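Local coordinates for NLP/P60 family protein (Bacillus cereus ATCC 10987, PDB 3H41) that probably cleaves gamma-D-glutamyl-L-lysine bonds in murein peptides as an NlpC/P60 cysteine peptidase, releasing the dipeptide L-Ala-gamma-D-Glu, at residues A[207-212]-A[231-236]; A[218-223]-A[236-241]; A[258-261]-A[265-268]; A[270-273]-A[279-282]. All coordinates share one frame; numbering follows the deposited sequence.

Contact 1: residues A[207-212]-A[231-236]; sequences AGTSGF and IPRDSG. With DGL (D-glutamic acid), chain C; ALA (alanine), chain B.
Thr209 OG1 gives its proton to Ala207 O two residues back, at 2.8 Å, and faces the edge of Arg233 that carries NE and NH2. From NE it accepts a weak, bent bond, 3.3 Å long with 125° at the hydrogen; Arg233 NH2 comes within 2.9 Å of the same Thr209 OG1. Both oxygens, the hydroxyl and Ala207 O, lie at the guanidinium edge, near its plane, while the CA of the bound alanine lies over one face. Arg233 approaches Thr209 from the opposite direction; its CG is anti to the backbone N (chi1 169°) and the chain then bends at chi2. The stronger partner of the guanidinium is Asp215, salt-bridged to NH2, and NE also bonds to Thr62 OG1. Asp215 belongs to the substrate site as well, so one carboxylate serves both ligand and arginine. The two segments belong to the NlpC/P60 catalytic domain and border its dipeptide pocket, here filled by L-alanine and D-glutamate. Asp234 OD1 takes the alanine N at 2.7 Å, and its OD2 is held by Tyr96 OH. Next along the chain, helix 235-238 begins, and its first turn grips the alpha-carboxylate of D-glutamate: Ser235 N donates to OXT at 2.8 Å, nearly straight at 160°, and Ser235 OG to O at 2.7 Å. The start of a helix would also favour this negative charge. The methyl of the alanine ligand, its CB, meets CB of Ala207 at 3.9 Å.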
loop_
_atom_site.group_PDB
_atom_site.type_symbol
_atom_site.label_atom_id
_atom_site.label_comp_id
_atom_site.label_asym_id
_atom_site.label_seq_id
_atom_site.Cartn_x
_atom_site.Cartn_y
_atom_site.Cartn_z
ATOM N N ALA A 207 -0.506 5.339 -7.945
ATOM C CA ALA A 207 -0.872 3.998 -7.563
ATOM C C ALA A 207 0.011 3.393 -6.458
ATOM O O ALA A 207 -0.117 2.239 -6.147
ATOM C CB ALA A 207 -0.933 3.026 -8.853
ATOM N N GLY A 208 0.881 4.181 -5.837
ATOM C CA GLY A 208 1.878 3.634 -4.905
ATOM C C GLY A 208 1.151 3.161 -3.655
ATOM O O GLY A 208 0.328 3.863 -3.133
ATOM N N THR A 209 1.448 1.945 -3.196
ATOM C CA THR A 209 0.733 1.345 -2.105
ATOM C C THR A 209 1.740 0.588 -1.223
ATOM O O THR A 209 1.457 -0.491 -0.702
ATOM C CB THR A 209 -0.372 0.399 -2.631
ATOM O OG1 THR A 209 -0.955 0.972 -3.831
ATOM C CG2 THR A 209 -1.430 0.189 -1.535
ATOM N N SER A 210 2.920 1.176 -1.071
ATOM C CA SER A 210 3.995 0.542 -0.292
ATOM C C SER A 210 5.024 1.587 0.201
ATOM O O SER A 210 5.031 2.752 -0.238
ATOM C CB SER A 210 4.668 -0.520 -1.140
ATOM O OG SER A 210 5.704 0.072 -1.877
ATOM N N GLY A 211 5.911 1.158 1.093
ATOM C CA GLY A 211 7.004 2.020 1.563
ATOM C C GLY A 211 8.062 2.395 0.548
ATOM O O GLY A 211 8.975 3.172 0.856
ATOM N N PHE A 212 7.920 1.893 -0.682
ATOM C CA PHE A 212 8.757 2.339 -1.804
ATOM C C PHE A 212 8.176 3.570 -2.508
ATOM O O PHE A 212 8.802 4.111 -3.420
ATOM C CB PHE A 212 8.942 1.223 -2.822
ATOM C CG PHE A 212 9.644 -0.001 -2.282
ATOM C CD1 PHE A 212 11.032 -0.070 -2.249
ATOM C CD2 PHE A 212 8.916 -1.085 -1.862
ATOM C CE1 PHE A 212 11.688 -1.200 -1.755
ATOM C CE2 PHE A 212 9.564 -2.245 -1.397
ATOM C CZ PHE A 212 10.945 -2.290 -1.332
ATOM N N ILE A 231 -9.978 0.282 4.817
ATOM C CA ILE A 231 -10.741 1.337 4.162
ATOM C C ILE A 231 -10.551 1.121 2.656
ATOM O O ILE A 231 -9.681 0.392 2.270
ATOM C CB ILE A 231 -10.299 2.762 4.640
ATOM C CG1 ILE A 231 -8.962 3.198 4.017
ATOM C CG2 ILE A 231 -10.174 2.786 6.166
ATOM C CD1 ILE A 231 -8.463 4.603 4.474
ATOM N N PRO A 232 -11.396 1.722 1.808
ATOM C CA PRO A 232 -11.247 1.544 0.361
ATOM C C PRO A 232 -9.878 1.999 -0.137
ATOM O O PRO A 232 -9.246 2.860 0.477
ATOM C CB PRO A 232 -12.365 2.410 -0.233
ATOM C CG PRO A 232 -13.373 2.521 0.874
ATOM C CD PRO A 232 -12.567 2.537 2.150
ATOM N N ARG A 233 -9.424 1.407 -1.226
ATOM C CA ARG A 233 -8.158 1.773 -1.815
ATOM C C ARG A 233 -8.104 3.210 -2.359
ATOM O O ARG A 233 -7.091 3.876 -2.200
ATOM C CB ARG A 233 -7.791 0.781 -2.923
ATOM C CG ARG A 233 -6.629 1.171 -3.799
ATOM C CD ARG A 233 -5.403 1.214 -3.046
ATOM N NE ARG A 233 -4.210 1.671 -3.790
ATOM C CZ ARG A 233 -3.875 2.933 -4.056
ATOM N NH1 ARG A 233 -4.690 3.938 -3.801
ATOM N NH2 ARG A 233 -2.703 3.182 -4.610
ATOM N N ASP A 234 -9.178 3.665 -3.013
ATOM C CA ASP A 234 -9.162 4.938 -3.730
ATOM C C ASP A 234 -9.812 6.094 -2.949
ATOM O O ASP A 234 -10.628 5.896 -2.039
ATOM C CB ASP A 234 -9.830 4.768 -5.100
ATOM C CG ASP A 234 -9.009 3.912 -6.077
ATOM O OD1 ASP A 234 -7.803 3.785 -5.909
ATOM O OD2 ASP A 234 -9.582 3.358 -7.031
ATOM N N SER A 235 -9.474 7.322 -3.331
ATOM C CA SER A 235 -9.900 8.503 -2.568
ATOM C C SER A 235 -11.423 8.756 -2.644
ATOM O O SER A 235 -12.048 9.183 -1.637
ATOM C CB SER A 235 -9.125 9.749 -3.010
ATOM O OG SER A 235 -9.507 10.177 -4.307
ATOM N N GLY A 236 -12.036 8.470 -3.792
ATOM C CA GLY A 236 -13.467 8.707 -3.962
ATOM C C GLY A 236 -14.269 7.838 -2.994
ATOM O O GLY A 236 -15.061 8.347 -2.174
HETATM N N DGL C . -5.404 6.999 -7.088
HETATM C CA DGL C . -6.038 8.315 -6.983
HETATM C C DGL C . -7.316 8.250 -6.200
HETATM O O DGL C . -8.238 9.051 -6.401
HETATM C CB DGL C . -5.067 9.313 -6.332
HETATM C CG DGL C . -5.571 10.769 -6.323
HETATM C CD DGL C . -6.164 11.274 -7.636
HETATM O OE1 DGL C . -5.474 12.072 -8.297
HETATM O OE2 DGL C . -7.322 10.937 -8.010
HETATM O OXT DGL C . -7.439 7.419 -5.292
HETATM N N ALA B . -6.197 3.530 -8.049
HETATM C CA ALA B . -5.233 4.710 -7.920
HETATM C C ALA B . -6.004 6.014 -7.758
HETATM O O ALA B . -7.138 6.135 -8.243
HETATM C CB ALA B . -4.333 4.814 -9.149
#

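Contact 2: residues A[218-223]-A[236-241]; sequences GFTHTI and GPQSRN
Thr220 lays its hydroxyl against the terminal amide of Gln238. OG1 of Thr220 donates to OE1 of Gln238 at 2.7 Å, in the carbonyl plane and on a lone pair, meeting the C=O at 107°. The amide nitrogen, NE2 of Gln238, lies 3.9 Å from CB of His221 and is hydrogen-bonded to the backbone oxygens of Ser217 and Pro232. Both ends of this buried amide are thus engaged, which fixes its rotation. The glutamine reaches across because its chain is extended beyond CG, with chi2 at -177°, and the two side chains cross obliquely. Through Ser217 O, the residue just before helix 218-225 is tied into the same network. His221 turns its ring elsewhere, to Ile231 O through ND1. Val270 and Leu255 of the sheet pack against both Thr220 and Gln238. Helix 218-225 begins two residues after Cys216, the assigned nucleophile, and is packed here against the short helix 235-238; a helix led by the cysteine and backed by an antiparallel sheet is the hallmark of the papain-like NlpC/P60 fold.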
loop_
_atom_site.group_PDB
_atom_site.type_symbol
_atom_site.label_atom_id
_atom_site.label_comp_id
_atom_site.label_asym_id
_atom_site.label_seq_id
_atom_site.Cartn_x
_atom_site.Cartn_y
_atom_site.Cartn_z
ATOM N N GLY A 218 -3.217 5.572 -1.438
ATOM C CA GLY A 218 -2.448 4.378 -1.011
ATOM C C GLY A 218 -1.835 4.575 0.376
ATOM O O GLY A 218 -1.745 3.626 1.196
ATOM N N PHE A 219 -1.446 5.822 0.653
ATOM C CA PHE A 219 -0.889 6.207 1.965
ATOM C C PHE A 219 -1.931 6.037 3.067
ATOM O O PHE A 219 -1.696 5.335 4.046
ATOM C CB PHE A 219 -0.441 7.657 1.861
ATOM C CG PHE A 219 0.224 8.231 3.086
ATOM C CD1 PHE A 219 1.415 7.699 3.586
ATOM C CD2 PHE A 219 -0.268 9.386 3.652
ATOM C CE1 PHE A 219 2.072 8.303 4.658
ATOM C CE2 PHE A 219 0.388 10.013 4.735
ATOM C CZ PHE A 219 1.548 9.459 5.240
ATOM N N THR A 220 -3.070 6.694 2.914
ATOM C CA THR A 220 -4.150 6.563 3.882
ATOM C C THR A 220 -4.654 5.093 4.027
ATOM O O THR A 220 -4.813 4.595 5.134
ATOM C CB THR A 220 -5.304 7.550 3.598
ATOM O OG1 THR A 220 -5.864 7.305 2.310
ATOM C CG2 THR A 220 -4.787 8.998 3.676
ATOM N N HIS A 221 -4.869 4.403 2.926
ATOM C CA HIS A 221 -5.312 3.010 2.974
ATOM C C HIS A 221 -4.302 2.170 3.740
ATOM O O HIS A 221 -4.688 1.383 4.600
ATOM C CB HIS A 221 -5.493 2.466 1.552
ATOM C CG HIS A 221 -5.650 0.981 1.482
ATOM N ND1 HIS A 221 -6.841 0.354 1.782
ATOM C CD2 HIS A 221 -4.773 0.003 1.156
ATOM C CE1 HIS A 221 -6.701 -0.949 1.597
ATOM N NE2 HIS A 221 -5.458 -1.193 1.225
ATOM N N THR A 222 -3.013 2.370 3.455
ATOM C CA THR A 222 -1.939 1.579 4.115
ATOM C C THR A 222 -1.802 1.854 5.607
ATOM O O THR A 222 -1.646 0.930 6.394
ATOM C CB THR A 222 -0.581 1.778 3.395
ATOM O OG1 THR A 222 -0.699 1.290 2.047
ATOM C CG2 THR A 222 0.576 1.042 4.132
ATOM N N ILE A 223 -1.914 3.114 6.003
ATOM C CA ILE A 223 -1.812 3.519 7.409
ATOM C C ILE A 223 -2.946 2.866 8.193
ATOM O O ILE A 223 -2.710 2.229 9.236
ATOM C CB ILE A 223 -1.931 5.040 7.567
ATOM C CG1 ILE A 223 -0.630 5.721 7.130
ATOM C CG2 ILE A 223 -2.238 5.420 9.016
ATOM C CD1 ILE A 223 -0.754 7.215 7.051
ATOM N N GLY A 236 -12.036 8.470 -3.792
ATOM C CA GLY A 236 -13.467 8.707 -3.962
ATOM C C GLY A 236 -14.269 7.838 -2.994
ATOM O O GLY A 236 -15.061 8.347 -2.174
ATOM N N PRO A 237 -14.060 6.515 -3.073
ATOM C CA PRO A 237 -14.667 5.590 -2.111
ATOM C C PRO A 237 -14.300 5.870 -0.661
ATOM O O PRO A 237 -15.161 5.808 0.241
ATOM C CB PRO A 237 -14.141 4.238 -2.574
ATOM C CG PRO A 237 -13.967 4.434 -4.097
ATOM C CD PRO A 237 -13.431 5.808 -4.203
ATOM N N GLN A 238 -13.043 6.221 -0.408
ATOM C CA GLN A 238 -12.688 6.613 0.958
ATOM C C GLN A 238 -13.572 7.756 1.463
ATOM O O GLN A 238 -13.941 7.817 2.657
ATOM C CB GLN A 238 -11.227 7.029 1.043
ATOM C CG GLN A 238 -10.241 5.885 1.069
ATOM C CD GLN A 238 -8.797 6.329 1.221
ATOM O OE1 GLN A 238 -8.505 7.407 1.751
ATOM N NE2 GLN A 238 -7.852 5.465 0.757
ATOM N N SER A 239 -13.913 8.670 0.567
ATOM C CA SER A 239 -14.677 9.849 0.945
ATOM C C SER A 239 -16.153 9.540 1.296
ATOM O O SER A 239 -16.849 10.418 1.819
ATOM C CB SER A 239 -14.643 10.900 -0.193
ATOM O OG SER A 239 -15.577 10.606 -1.226
ATOM N N ARG A 240 -16.619 8.344 0.946
ATOM C CA ARG A 240 -18.029 7.909 1.127
ATOM C C ARG A 240 -18.140 6.710 2.094
ATOM O O ARG A 240 -19.206 6.145 2.262
ATOM C CB ARG A 240 -18.683 7.537 -0.210
ATOM C CG ARG A 240 -18.927 8.728 -1.171
ATOM C CD ARG A 240 -19.315 9.965 -0.396
ATOM N NE ARG A 240 -19.930 11.003 -1.212
ATOM C CZ ARG A 240 -19.313 12.089 -1.679
ATOM N NH1 ARG A 240 -18.015 12.304 -1.470
ATOM N NH2 ARG A 240 -20.017 12.967 -2.388
ATOM N N ASN A 241 -17.038 6.350 2.735
ATOM C CA ASN A 241 -17.054 5.348 3.801
ATOM C C ASN A 241 -16.608 5.931 5.121
ATOM O O ASN A 241 -16.130 7.042 5.163
ATOM C CB ASN A 241 -16.274 4.137 3.323
ATOM C CG ASN A 241 -17.082 3.354 2.281
ATOM O OD1 ASN A 241 -17.973 2.595 2.650
ATOM N ND2 ASN A 241 -16.831 3.599 0.977
#

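Contact 3: residues A[258-261]-A[265-268]; sequences FAHD and GSVH. With DGL (D-glutamic acid), chain C.
Ala259 and Val267 form an antiparallel, non-hydrogen-bonded pair, CA to CA 4.0 Å, flanked by backbone bonds from His268 N to Phe258 O and from His260 N to Ser266 O, each 2.9 Å. Where the two chains approach the turn, Gly265 N adds a third bond to His260 O at 2.8 Å. The side chains of Ala259 and Val267 share one face of the sheet and touch lightly. The main side-chain contact is made by two histidines stacked face to face: the ring centres of His260 and His268 are 3.8 Å apart and the planes differ by only 16°. The rings are slipped over each other, with NE2 of His260 3.3 Å from CG of His268, while CD2 of His268 lies over the centre of the His260 ring. With chi1 at 66°, CG of His268 lies between its backbone N and carbonyl carbon, which turns the ring toward the His260 side chain. Ser266 OG meets the edge of the His260 ring, 3.5 Å from its CD2. On the ligand side, His268 O is 3.0 Å from CD of D-glutamate, the gamma-carboxyl carbon, so this strand end borders the group through which the substrate continues to lysine. NE2 of His268 is hydrogen-bonded to Glu302, which, with the stack, restrains the rotation of the ring. A carboxylate there would tend to favour a positive charge on His268, and the close stack would then probably disfavour a second charge on the more exposed His260.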
loop_
_atom_site.group_PDB
_atom_site.type_symbol
_atom_site.label_atom_id
_atom_site.label_comp_id
_atom_site.label_asym_id
_atom_site.label_seq_id
_atom_site.Cartn_x
_atom_site.Cartn_y
_atom_site.Cartn_z
ATOM N N PHE A 258 -10.494 16.406 -1.018
ATOM C CA PHE A 258 -10.502 17.571 -1.898
ATOM C C PHE A 258 -11.050 17.152 -3.241
ATOM O O PHE A 258 -10.706 16.072 -3.764
ATOM C CB PHE A 258 -9.095 18.187 -1.993
ATOM C CG PHE A 258 -8.501 18.480 -0.643
ATOM C CD1 PHE A 258 -8.771 19.696 -0.001
ATOM C CD2 PHE A 258 -7.808 17.498 0.062
ATOM C CE1 PHE A 258 -8.271 19.956 1.280
ATOM C CE2 PHE A 258 -7.317 17.759 1.361
ATOM C CZ PHE A 258 -7.549 18.995 1.956
ATOM N N ALA A 259 -11.908 18.006 -3.817
ATOM C CA ALA A 259 -12.572 17.679 -5.058
ATOM C C ALA A 259 -12.419 18.801 -6.083
ATOM O O ALA A 259 -12.278 19.983 -5.741
ATOM C CB ALA A 259 -14.109 17.371 -4.803
ATOM N N HIS A 260 -12.461 18.415 -7.337
ATOM C CA HIS A 260 -12.420 19.363 -8.456
ATOM C C HIS A 260 -13.558 20.376 -8.399
ATOM O O HIS A 260 -14.600 20.156 -7.718
ATOM C CB HIS A 260 -12.492 18.611 -9.793
ATOM C CG HIS A 260 -11.275 17.787 -10.094
ATOM N ND1 HIS A 260 -10.079 18.350 -10.480
ATOM C CD2 HIS A 260 -11.076 16.449 -10.088
ATOM C CE1 HIS A 260 -9.189 17.397 -10.684
ATOM N NE2 HIS A 260 -9.769 16.234 -10.457
ATOM N N ASP A 261 -13.370 21.478 -9.123
ATOM C CA ASP A 261 -14.373 22.555 -9.209
ATOM C C ASP A 261 -14.827 23.048 -7.835
ATOM O O ASP A 261 -16.005 22.971 -7.495
ATOM C CB ASP A 261 -15.587 22.088 -10.030
ATOM C CG ASP A 261 -16.623 23.229 -10.288
ATOM O OD1 ASP A 261 -16.279 24.442 -10.139
ATOM O OD2 ASP A 261 -17.784 22.895 -10.630
ATOM N N GLY A 265 -16.997 18.695 -7.587
ATOM C CA GLY A 265 -16.840 17.620 -8.545
ATOM C C GLY A 265 -16.237 16.344 -7.984
ATOM O O GLY A 265 -16.423 16.014 -6.818
ATOM N N SER A 266 -15.517 15.596 -8.823
ATOM C CA SER A 266 -15.000 14.334 -8.348
ATOM C C SER A 266 -13.873 14.588 -7.339
ATOM O O SER A 266 -13.123 15.554 -7.440
ATOM C CB SER A 266 -14.527 13.451 -9.496
ATOM O OG SER A 266 -13.677 14.190 -10.319
ATOM N N VAL A 267 -13.812 13.714 -6.345
ATOM C CA VAL A 267 -12.757 13.713 -5.331
ATOM C C VAL A 267 -11.498 13.289 -6.027
ATOM O O VAL A 267 -11.535 12.339 -6.788
ATOM C CB VAL A 267 -13.106 12.725 -4.213
ATOM C CG1 VAL A 267 -11.867 12.398 -3.299
ATOM C CG2 VAL A 267 -14.227 13.294 -3.416
ATOM N N HIS A 268 -10.404 14.012 -5.809
ATOM C CA HIS A 268 -9.105 13.590 -6.328
ATOM C C HIS A 268 -7.941 13.718 -5.341
ATOM O O HIS A 268 -6.809 13.526 -5.744
ATOM C CB HIS A 268 -8.757 14.375 -7.610
ATOM C CG HIS A 268 -8.531 15.836 -7.376
ATOM N ND1 HIS A 268 -7.279 16.411 -7.418
ATOM C CD2 HIS A 268 -9.392 16.833 -7.061
ATOM C CE1 HIS A 268 -7.384 17.707 -7.172
ATOM N NE2 HIS A 268 -8.653 17.988 -6.945
HETATM N N DGL C . -5.404 6.999 -7.088
HETATM C CA DGL C . -6.038 8.315 -6.983
HETATM C C DGL C . -7.316 8.250 -6.200
HETATM O O DGL C . -8.238 9.051 -6.401
HETATM C CB DGL C . -5.067 9.313 -6.332
HETATM C CG DGL C . -5.571 10.769 -6.323
HETATM C CD DGL C . -6.164 11.274 -7.636
HETATM O OE1 DGL C . -5.474 12.072 -8.297
HETATM O OE2 DGL C . -7.322 10.937 -8.010
HETATM O OXT DGL C . -7.439 7.419 -5.292
#

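Contact 4: residues A[270-273]-A[279-282]; sequences VAMY and MIHS
Met272 and Ile280 form a hydrogen-bonded antiparallel pair. Met272 N donates to Ile280 O at 2.9 Å, almost straight at 171°, and Ile280 N returns to Met272 O at 2.8 Å. Tyr273 and Met279 follow as the next, non-hydrogen-bonded pair. At the other end a water bridges the two segments where they diverge, donating to Val270 O and accepting from Ser282 N at 3.1 Å. These bonds build the beta hairpin of strands 267-275 and 278-281, within the six-stranded sheet of the catalytic domain. Apolar contacts line both faces. On one, Met272 and Ile280 run side by side in the same direction; the selenomethionine chain of Met272 bends at chi3, bringing CE within 3.6 Å of CG2 of Ile280. On the other, CB of Ala271 touches both SE of Met279, also a selenomethionine, at 3.7 Å and CB of His281 at 3.6 Å. Polar side-chain bonds centre on His281, an assigned active-site residue. Its CG stands between the backbone N and the carbonyl carbon (chi1 63°), and the ring continues past the Ala271 methyl toward His269, the assigned proton acceptor, with ND1 bonded to NE2 of His269 and NE2 to Glu290.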
loop_
_atom_site.group_PDB
_atom_site.type_symbol
_atom_site.label_atom_id
_atom_site.label_comp_id
_atom_site.label_asym_id
_atom_site.label_seq_id
_atom_site.Cartn_x
_atom_site.Cartn_y
_atom_site.Cartn_z
ATOM N N VAL A 270 -6.778 13.094 -0.913
ATOM C CA VAL A 270 -7.106 12.776 0.453
ATOM C C VAL A 270 -5.860 13.018 1.300
ATOM O O VAL A 270 -4.710 12.783 0.839
ATOM C CB VAL A 270 -7.632 11.355 0.619
ATOM C CG1 VAL A 270 -6.631 10.308 0.066
ATOM C CG2 VAL A 270 -8.042 11.071 2.103
ATOM N N ALA A 271 -6.097 13.530 2.499
ATOM C CA ALA A 271 -5.045 13.768 3.481
ATOM C C ALA A 271 -5.565 13.357 4.871
ATOM O O ALA A 271 -6.741 13.131 5.048
ATOM C CB ALA A 271 -4.630 15.248 3.437
HETATM N N MSE A 272 -4.690 13.181 5.845
HETATM C CA MSE A 272 -5.141 12.903 7.214
HETATM C C MSE A 272 -4.855 14.081 8.100
HETATM O O MSE A 272 -3.724 14.574 8.136
HETATM C CB MSE A 272 -4.399 11.662 7.795
HETATM C CG MSE A 272 -4.927 11.237 9.128
HETATM SE SE MSE A 272 -4.173 9.541 9.729
HETATM C CE MSE A 272 -2.365 10.061 9.728
ATOM N N TYR A 273 -5.883 14.508 8.831
ATOM C CA TYR A 273 -5.779 15.589 9.797
ATOM C C TYR A 273 -4.895 15.166 10.957
ATOM O O TYR A 273 -5.061 14.060 11.492
ATOM C CB TYR A 273 -7.170 15.992 10.303
ATOM C CG TYR A 273 -7.148 17.295 11.083
ATOM C CD1 TYR A 273 -6.641 18.454 10.515
ATOM C CD2 TYR A 273 -7.648 17.368 12.384
ATOM C CE1 TYR A 273 -6.613 19.644 11.221
ATOM C CE2 TYR A 273 -7.611 18.563 13.103
ATOM C CZ TYR A 273 -7.109 19.687 12.515
ATOM O OH TYR A 273 -7.066 20.865 13.224
HETATM N N MSE A 279 -2.122 18.798 8.299
HETATM C CA MSE A 279 -2.486 17.497 7.736
HETATM C C MSE A 279 -1.241 16.839 7.171
HETATM O O MSE A 279 -0.265 17.502 6.867
HETATM C CB MSE A 279 -3.564 17.603 6.666
HETATM C CG MSE A 279 -3.152 18.405 5.481
HETATM SE SE MSE A 279 -4.680 18.838 4.381
HETATM C CE MSE A 279 -3.594 19.290 2.955
ATOM N N ILE A 280 -1.283 15.519 7.066
ATOM C CA ILE A 280 -0.205 14.769 6.501
ATOM C C ILE A 280 -0.753 14.045 5.271
ATOM O O ILE A 280 -1.899 13.625 5.288
ATOM C CB ILE A 280 0.424 13.789 7.543
ATOM C CG1 ILE A 280 1.725 13.207 7.016
ATOM C CG2 ILE A 280 -0.585 12.710 7.990
ATOM C CD1 ILE A 280 2.624 12.499 8.132
ATOM N N HIS A 281 0.059 13.981 4.200
ATOM C CA HIS A 281 -0.337 13.339 2.958
ATOM C C HIS A 281 0.835 12.984 2.077
ATOM O O HIS A 281 1.973 13.445 2.277
ATOM C CB HIS A 281 -1.368 14.233 2.183
ATOM C CG HIS A 281 -0.851 15.570 1.735
ATOM N ND1 HIS A 281 -1.636 16.465 1.018
ATOM C CD2 HIS A 281 0.357 16.174 1.885
ATOM C CE1 HIS A 281 -0.924 17.544 0.746
ATOM N NE2 HIS A 281 0.275 17.407 1.278
ATOM N N SER A 282 0.578 12.107 1.112
ATOM C CA SER A 282 1.467 11.913 -0.038
ATOM C C SER A 282 0.871 12.638 -1.256
ATOM O O SER A 282 -0.076 12.145 -1.861
ATOM C CB SER A 282 1.648 10.429 -0.331
ATOM O OG SER A 282 2.653 10.312 -1.297
HETATM O O HOH W 1 -2.418 11.208 1.465
#

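Overall arrangement
All four contacts lie in the NlpC/P60 catalytic domain. The segments of contacts 1 and 2 alternate along the chain and share Gly236 and helix 235-238; the contact centres are about 7 Å apart. Contacts 3 and 4 follow in series, about 15 Å apart by centres, and share strand 267-275, which pairs with 255-259 in one and 278-281 in the other. Contact 2 links the helices to the sheet: Thr220 and Gln238 pack on Val270, and Phe219 on His281, with the centre of contact 4 about 11 Å away. Contacts 1 and 3 both touch the bound D-glutamate, and Ser235 packs on Val267. Helices and sheet thus meet around the dipeptide, placing the nucleophile's helix beside the strands that bear the histidines.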